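Local structure of agmatinase (Deinococcus radiodurans, 1WOI) at residues A[140-145]-A[226-231]; A[144-149]-A[179-184]. The protein probably hydrolyses agmatine to putrescine and urea at a site holding two manganese ions. All blocks are in the same frame, centred on the assembly; numbering follows the deposited sequence.

Contact 1: residues A[140-145]-A[226-231]. With MN (manganese (II) ion), chain H; MN (manganese (II) ion), chain G.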
loop_
_atom_site.group_PDB
_atom_site.type_symbol
_atom_site.label_atom_id
_atom_site.label_comp_id
_atom_site.label_asym_id
_atom_site.label_seq_id
_atom_site.Cartn_x
_atom_site.Cartn_y
_atom_site.Cartn_z
ATOM N N VAL A 140 -30.871 -17.501 4.744
ATOM C CA VAL A 140 -30.982 -16.056 4.949
ATOM C C VAL A 140 -29.661 -15.555 4.381
ATOM O O VAL A 140 -28.591 -15.847 4.912
ATOM C CB VAL A 140 -31.084 -15.667 6.440
ATOM C CG1 VAL A 140 -31.036 -14.151 6.575
ATOM C CG2 VAL A 140 -32.397 -16.192 7.024
ATOM N N GLN A 141 -29.753 -14.807 3.293
ATOM C CA GLN A 141 -28.585 -14.308 2.581
ATOM C C GLN A 141 -28.380 -12.792 2.671
ATOM O O GLN A 141 -29.282 -12.023 2.339
ATOM C CB GLN A 141 -28.744 -14.728 1.112
ATOM C CG GLN A 141 -27.666 -14.298 0.131
ATOM C CD GLN A 141 -28.094 -14.560 -1.307
ATOM O OE1 GLN A 141 -29.122 -15.197 -1.549
ATOM N NE2 GLN A 141 -27.312 -14.072 -2.266
ATOM N N LEU A 142 -27.204 -12.370 3.142
ATOM C CA LEU A 142 -26.868 -10.946 3.198
ATOM C C LEU A 142 -25.984 -10.802 1.962
ATOM O O LEU A 142 -24.960 -11.478 1.846
ATOM C CB LEU A 142 -26.080 -10.600 4.464
ATOM C CG LEU A 142 -26.813 -10.694 5.804
ATOM C CD1 LEU A 142 -25.976 -10.022 6.884
ATOM C CD2 LEU A 142 -28.157 -10.001 5.705
ATOM N N ASP A 143 -26.364 -9.931 1.036
ATOM C CA ASP A 143 -25.596 -9.830 -0.202
ATOM C C ASP A 143 -26.051 -8.622 -1.004
ATOM O O ASP A 143 -27.208 -8.213 -0.915
ATOM C CB ASP A 143 -25.868 -11.101 -1.026
ATOM C CG ASP A 143 -24.767 -11.435 -2.011
ATOM O OD1 ASP A 143 -24.158 -10.515 -2.592
ATOM O OD2 ASP A 143 -24.537 -12.646 -2.210
ATOM N N ALA A 144 -25.143 -8.056 -1.789
ATOM C CA ALA A 144 -25.497 -6.939 -2.645
ATOM C C ALA A 144 -26.023 -7.563 -3.932
ATOM O O ALA A 144 -26.700 -6.908 -4.717
ATOM C CB ALA A 144 -24.260 -6.081 -2.943
ATOM N N HIS A 145 -25.718 -8.846 -4.126
ATOM C CA HIS A 145 -26.123 -9.564 -5.335
ATOM C C HIS A 145 -27.025 -10.767 -5.042
ATOM O O HIS A 145 -26.994 -11.332 -3.954
ATOM C CB HIS A 145 -24.879 -10.028 -6.104
ATOM C CG HIS A 145 -23.796 -8.992 -6.199
ATOM N ND1 HIS A 145 -22.705 -8.975 -5.355
ATOM C CD2 HIS A 145 -23.632 -7.947 -7.046
ATOM C CE1 HIS A 145 -21.916 -7.967 -5.678
ATOM N NE2 HIS A 145 -22.455 -7.328 -6.701
ATOM N N PHE A 226 -27.140 -19.429 7.410
ATOM C CA PHE A 226 -26.786 -18.040 7.131
ATOM C C PHE A 226 -25.674 -17.950 6.103
ATOM O O PHE A 226 -24.637 -18.593 6.252
ATOM C CB PHE A 226 -26.272 -17.340 8.393
ATOM C CG PHE A 226 -27.330 -17.036 9.409
ATOM C CD1 PHE A 226 -27.109 -17.315 10.752
ATOM C CD2 PHE A 226 -28.521 -16.431 9.037
ATOM C CE1 PHE A 226 -28.061 -16.992 11.713
ATOM C CE2 PHE A 226 -29.483 -16.103 9.991
ATOM C CZ PHE A 226 -29.253 -16.383 11.329
ATOM N N SER A 227 -25.890 -17.156 5.062
ATOM C CA SER A 227 -24.847 -16.945 4.072
ATOM C C SER A 227 -24.567 -15.454 4.077
ATOM O O SER A 227 -25.390 -14.653 3.628
ATOM C CB SER A 227 -25.286 -17.372 2.676
ATOM O OG SER A 227 -24.219 -17.156 1.764
ATOM N N VAL A 228 -23.406 -15.076 4.592
ATOM C CA VAL A 228 -23.050 -13.672 4.648
ATOM C C VAL A 228 -21.976 -13.318 3.633
ATOM O O VAL A 228 -20.831 -13.760 3.744
ATOM C CB VAL A 228 -22.543 -13.281 6.055
ATOM C CG1 VAL A 228 -22.212 -11.781 6.092
ATOM C CG2 VAL A 228 -23.595 -13.630 7.107
ATOM N N ASP A 229 -22.362 -12.537 2.633
ATOM C CA ASP A 229 -21.427 -12.061 1.615
ATOM C C ASP A 229 -21.043 -10.676 2.128
ATOM O O ASP A 229 -21.907 -9.805 2.278
ATOM C CB ASP A 229 -22.129 -11.933 0.266
ATOM C CG ASP A 229 -21.193 -11.474 -0.839
ATOM O OD1 ASP A 229 -20.244 -10.711 -0.567
ATOM O OD2 ASP A 229 -21.428 -11.863 -1.995
ATOM N N VAL A 230 -19.762 -10.461 2.403
ATOM C CA VAL A 230 -19.348 -9.169 2.930
ATOM C C VAL A 230 -19.712 -7.974 2.054
ATOM O O VAL A 230 -19.797 -6.853 2.566
ATOM C CB VAL A 230 -17.821 -9.125 3.245
ATOM C CG1 VAL A 230 -17.449 -10.272 4.171
ATOM C CG2 VAL A 230 -17.002 -9.181 1.961
ATOM N N ASP A 231 -19.934 -8.176 0.753
ATOM C CA ASP A 231 -20.280 -7.020 -0.066
ATOM C C ASP A 231 -21.704 -6.542 0.186
ATOM O O ASP A 231 -22.139 -5.533 -0.376
ATOM C CB ASP A 231 -20.017 -7.237 -1.574
ATOM C CG ASP A 231 -20.855 -8.334 -2.191
ATOM O OD1 ASP A 231 -22.034 -8.501 -1.814
ATOM O OD2 ASP A 231 -20.316 -9.015 -3.094
HETATM MN MN MN H . -22.121 -10.244 -3.514
HETATM MN MN MN G . -22.720 -13.171 -3.167
HETATM O O HOH W 1 -21.671 -12.217 -5.084
#
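Val140 to Leu142 runs parallel to Phe226 to Val228, the strand axes 4.8 Å apart and within 8° of each other, inside the central parallel sheet of the arginase fold. Ser227 N gives a nearly straight bond to Val140 O, Leu142 N bonds to Ser227 O, and Asp229 N to Leu142 O. On the face shared by Val140, Leu142, Phe226 and Val228, CB of Val140 meets the ring edge of Phe226 at CD2, 3.7 Å away; helix 251-264 packs against Leu142 and Phe226.

At the C-terminal strand ends the carboxylates turn to the two manganese ions. Asp143 gives one oxygen to each, while Asp229 bridges both through OD2 alone. Asp143 OD2 is also met from above its plane by Gln141 NE2 at 3.1 Å. Gln141 OE1 bonds to Thr178 OG1 and NE2 also to Leu146 O. A leucine here would probably leave Thr178 OG1, Leu146 O and Asp143 OD2 each without that partner. Asp231 chelates the chain H ion with both oxygens, its plane 84° from the His145 ring, whose ND1 binds that same ion. Asp231 OD1 also accepts Ala144 N, nearly along the C-O axis, at 3.1 Å.

Contact 2: residues A[144-149]-A[179-184]. With MN (manganese (II) ion), chain H; MN (manganese (II) ion), chain G.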
loop_
_atom_site.group_PDB
_atom_site.type_symbol
_atom_site.label_atom_id
_atom_site.label_comp_id
_atom_site.label_asym_id
_atom_site.label_seq_id
_atom_site.Cartn_x
_atom_site.Cartn_y
_atom_site.Cartn_z
ATOM N N ALA A 144 -25.143 -8.056 -1.789
ATOM C CA ALA A 144 -25.497 -6.939 -2.645
ATOM C C ALA A 144 -26.023 -7.563 -3.932
ATOM O O ALA A 144 -26.700 -6.908 -4.717
ATOM C CB ALA A 144 -24.260 -6.081 -2.943
ATOM N N HIS A 145 -25.718 -8.846 -4.126
ATOM C CA HIS A 145 -26.123 -9.564 -5.335
ATOM C C HIS A 145 -27.025 -10.767 -5.042
ATOM O O HIS A 145 -26.994 -11.332 -3.954
ATOM C CB HIS A 145 -24.879 -10.028 -6.104
ATOM C CG HIS A 145 -23.796 -8.992 -6.199
ATOM N ND1 HIS A 145 -22.705 -8.975 -5.355
ATOM C CD2 HIS A 145 -23.632 -7.947 -7.046
ATOM C CE1 HIS A 145 -21.916 -7.967 -5.678
ATOM N NE2 HIS A 145 -22.455 -7.328 -6.701
ATOM N N LEU A 146 -27.831 -11.158 -6.025
ATOM C CA LEU A 146 -28.755 -12.278 -5.851
ATOM C C LEU A 146 -28.079 -13.651 -5.953
ATOM O O LEU A 146 -28.422 -14.575 -5.212
ATOM C CB LEU A 146 -29.884 -12.175 -6.885
ATOM C CG LEU A 146 -31.048 -13.159 -6.725
ATOM C CD1 LEU A 146 -31.793 -12.863 -5.423
ATOM C CD2 LEU A 146 -31.985 -13.030 -7.920
ATOM N N ASP A 147 -27.122 -13.771 -6.869
ATOM C CA ASP A 147 -26.389 -15.016 -7.100
ATOM C C ASP A 147 -27.285 -16.230 -7.358
ATOM O O ASP A 147 -27.066 -17.313 -6.807
ATOM C CB ASP A 147 -25.445 -15.310 -5.928
ATOM C CG ASP A 147 -24.420 -14.209 -5.710
ATOM O OD1 ASP A 147 -24.032 -13.529 -6.686
ATOM O OD2 ASP A 147 -23.991 -14.035 -4.558
ATOM N N PHE A 148 -28.287 -16.043 -8.210
ATOM C CA PHE A 148 -29.213 -17.112 -8.568
ATOM C C PHE A 148 -29.212 -17.293 -10.092
ATOM O O PHE A 148 -30.213 -17.713 -10.680
ATOM C CB PHE A 148 -30.628 -16.770 -8.086
ATOM C CG PHE A 148 -31.530 -17.971 -7.964
ATOM C CD1 PHE A 148 -31.257 -18.960 -7.032
ATOM C CD2 PHE A 148 -32.642 -18.116 -8.788
ATOM C CE1 PHE A 148 -32.079 -20.087 -6.918
ATOM C CE2 PHE A 148 -33.468 -19.237 -8.682
ATOM C CZ PHE A 148 -33.185 -20.219 -7.749
ATOM N N THR A 149 -28.079 -16.976 -10.713
ATOM C CA THR A 149 -27.909 -17.078 -12.165
ATOM C C THR A 149 -27.628 -18.513 -12.618
ATOM O O THR A 149 -26.909 -19.259 -11.950
ATOM C CB THR A 149 -26.751 -16.145 -12.633
ATOM O OG1 THR A 149 -27.163 -14.777 -12.497
ATOM C CG2 THR A 149 -26.366 -16.419 -14.088
ATOM N N VAL A 179 -31.214 -10.289 1.529
ATOM C CA VAL A 179 -31.306 -8.914 1.995
ATOM C C VAL A 179 -30.065 -8.091 1.665
ATOM O O VAL A 179 -28.944 -8.533 1.895
ATOM C CB VAL A 179 -31.523 -8.880 3.529
ATOM C CG1 VAL A 179 -31.850 -7.460 3.982
ATOM C CG2 VAL A 179 -32.636 -9.840 3.913
ATOM N N GLY A 180 -30.280 -6.892 1.123
ATOM C CA GLY A 180 -29.174 -6.009 0.787
ATOM C C GLY A 180 -28.950 -5.733 -0.692
ATOM O O GLY A 180 -28.058 -4.960 -1.049
ATOM N N LEU A 181 -29.757 -6.343 -1.554
ATOM C CA LEU A 181 -29.604 -6.162 -2.997
ATOM C C LEU A 181 -29.632 -4.713 -3.468
ATOM O O LEU A 181 -30.473 -3.918 -3.043
ATOM C CB LEU A 181 -30.678 -6.956 -3.744
ATOM C CG LEU A 181 -30.691 -8.466 -3.502
ATOM C CD1 LEU A 181 -31.727 -9.110 -4.417
ATOM C CD2 LEU A 181 -29.312 -9.050 -3.776
ATOM N N ARG A 182 -28.702 -4.389 -4.365
ATOM C CA ARG A 182 -28.577 -3.051 -4.937
ATOM C C ARG A 182 -27.622 -3.107 -6.125
ATOM O O ARG A 182 -26.851 -4.055 -6.265
ATOM C CB ARG A 182 -28.033 -2.078 -3.891
ATOM C CG ARG A 182 -26.700 -2.495 -3.298
ATOM C CD ARG A 182 -26.345 -1.581 -2.134
ATOM N NE ARG A 182 -25.003 -1.825 -1.618
ATOM C CZ ARG A 182 -24.664 -2.828 -0.816
ATOM N NH1 ARG A 182 -25.573 -3.707 -0.416
ATOM N NH2 ARG A 182 -23.403 -2.948 -0.409
ATOM N N GLY A 183 -27.667 -2.090 -6.974
ATOM C CA GLY A 183 -26.793 -2.077 -8.133
ATOM C C GLY A 183 -27.560 -1.760 -9.397
ATOM O O GLY A 183 -28.773 -1.936 -9.457
ATOM N N LEU A 184 -26.850 -1.306 -10.419
ATOM C CA LEU A 184 -27.491 -0.947 -11.673
ATOM C C LEU A 184 -27.926 -2.140 -12.500
ATOM O O LEU A 184 -28.853 -2.030 -13.294
ATOM C CB LEU A 184 -26.551 -0.094 -12.528
ATOM C CG LEU A 184 -26.168 1.289 -12.002
ATOM C CD1 LEU A 184 -25.274 1.965 -13.026
ATOM C CD2 LEU A 184 -27.415 2.123 -11.746
HETATM MN MN MN H . -22.121 -10.244 -3.514
HETATM MN MN MN G . -22.720 -13.171 -3.167
HETATM O O HOH W 1 -21.671 -12.217 -5.084
#
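The methyl group of Ala144 lies over one face of the Arg182 guanidinium, 3.6 Å above the plane and displaced toward its rim, with NH1 as its nearest atom. In Arg182 CG stands between the backbone N and the carbonyl carbon (chi1 57°), and from there the chain runs extended to NE, which carries the head alongside Ala144. Its NH1 donates to Gly180 O at 2.9 Å, within the carbonyl plane, so the side chain is tied to the backbone two residues earlier; NH2 reaches Glu245 O, a second grip that helps fix the rotation of the group. The positive phi of Gly180 calls for glycine, since a CB would press on the preceding carbonyl oxygen.

The backbones are joined as well. Arg182 N donates to Ala144 O at 3.2 Å, and the same oxygen takes a CA-H contact from Leu181, so one carbonyl is held by two successive residues, Leu181 and Arg182. Farther along, Leu146 and Leu181 cross, CD1 to CD1 at 3.9 Å, and both also lean on Ile201 of strand 200-203.

Asp147 makes no contact with 179-184 and serves the metal site instead. Its OD2 binds the chain G manganese at 2.1 Å, and OD1 accepts a weak hydrogen bond from the bridging water. His121 is a further ligand of that ion. Residues 143 to 147 thus read Asp-Ala-His-Leu-Asp, the metal-binding signature that follows a central strand in the arginase family.

Overall arrangement
Contacts 1 and 2 share Ala144 and His145, and their centres lie 9 Å apart. Strand 137-142 sits between 223-229 and 173-181 in the sheet: contact 1 joins it to 223-229, while on its far edge Gln141 O to Val179 N (2.7 Å) and Asp143 N to Val179 O (3.1 Å), both probable hydrogen bonds, lead into contact 2. The manganese ions of chains H and G stand 3.0 Å apart, MN to MN, at the C-terminal ends of 137-142 and 223-229, bridged by Asp143, Asp229 and a water common to both contacts. Contact 1 supplies most of the carboxylate ligands and contact 2 adds Asp147. Arg182 NH2 closes the circuit with a weak hydrogen bond to Asp231 O.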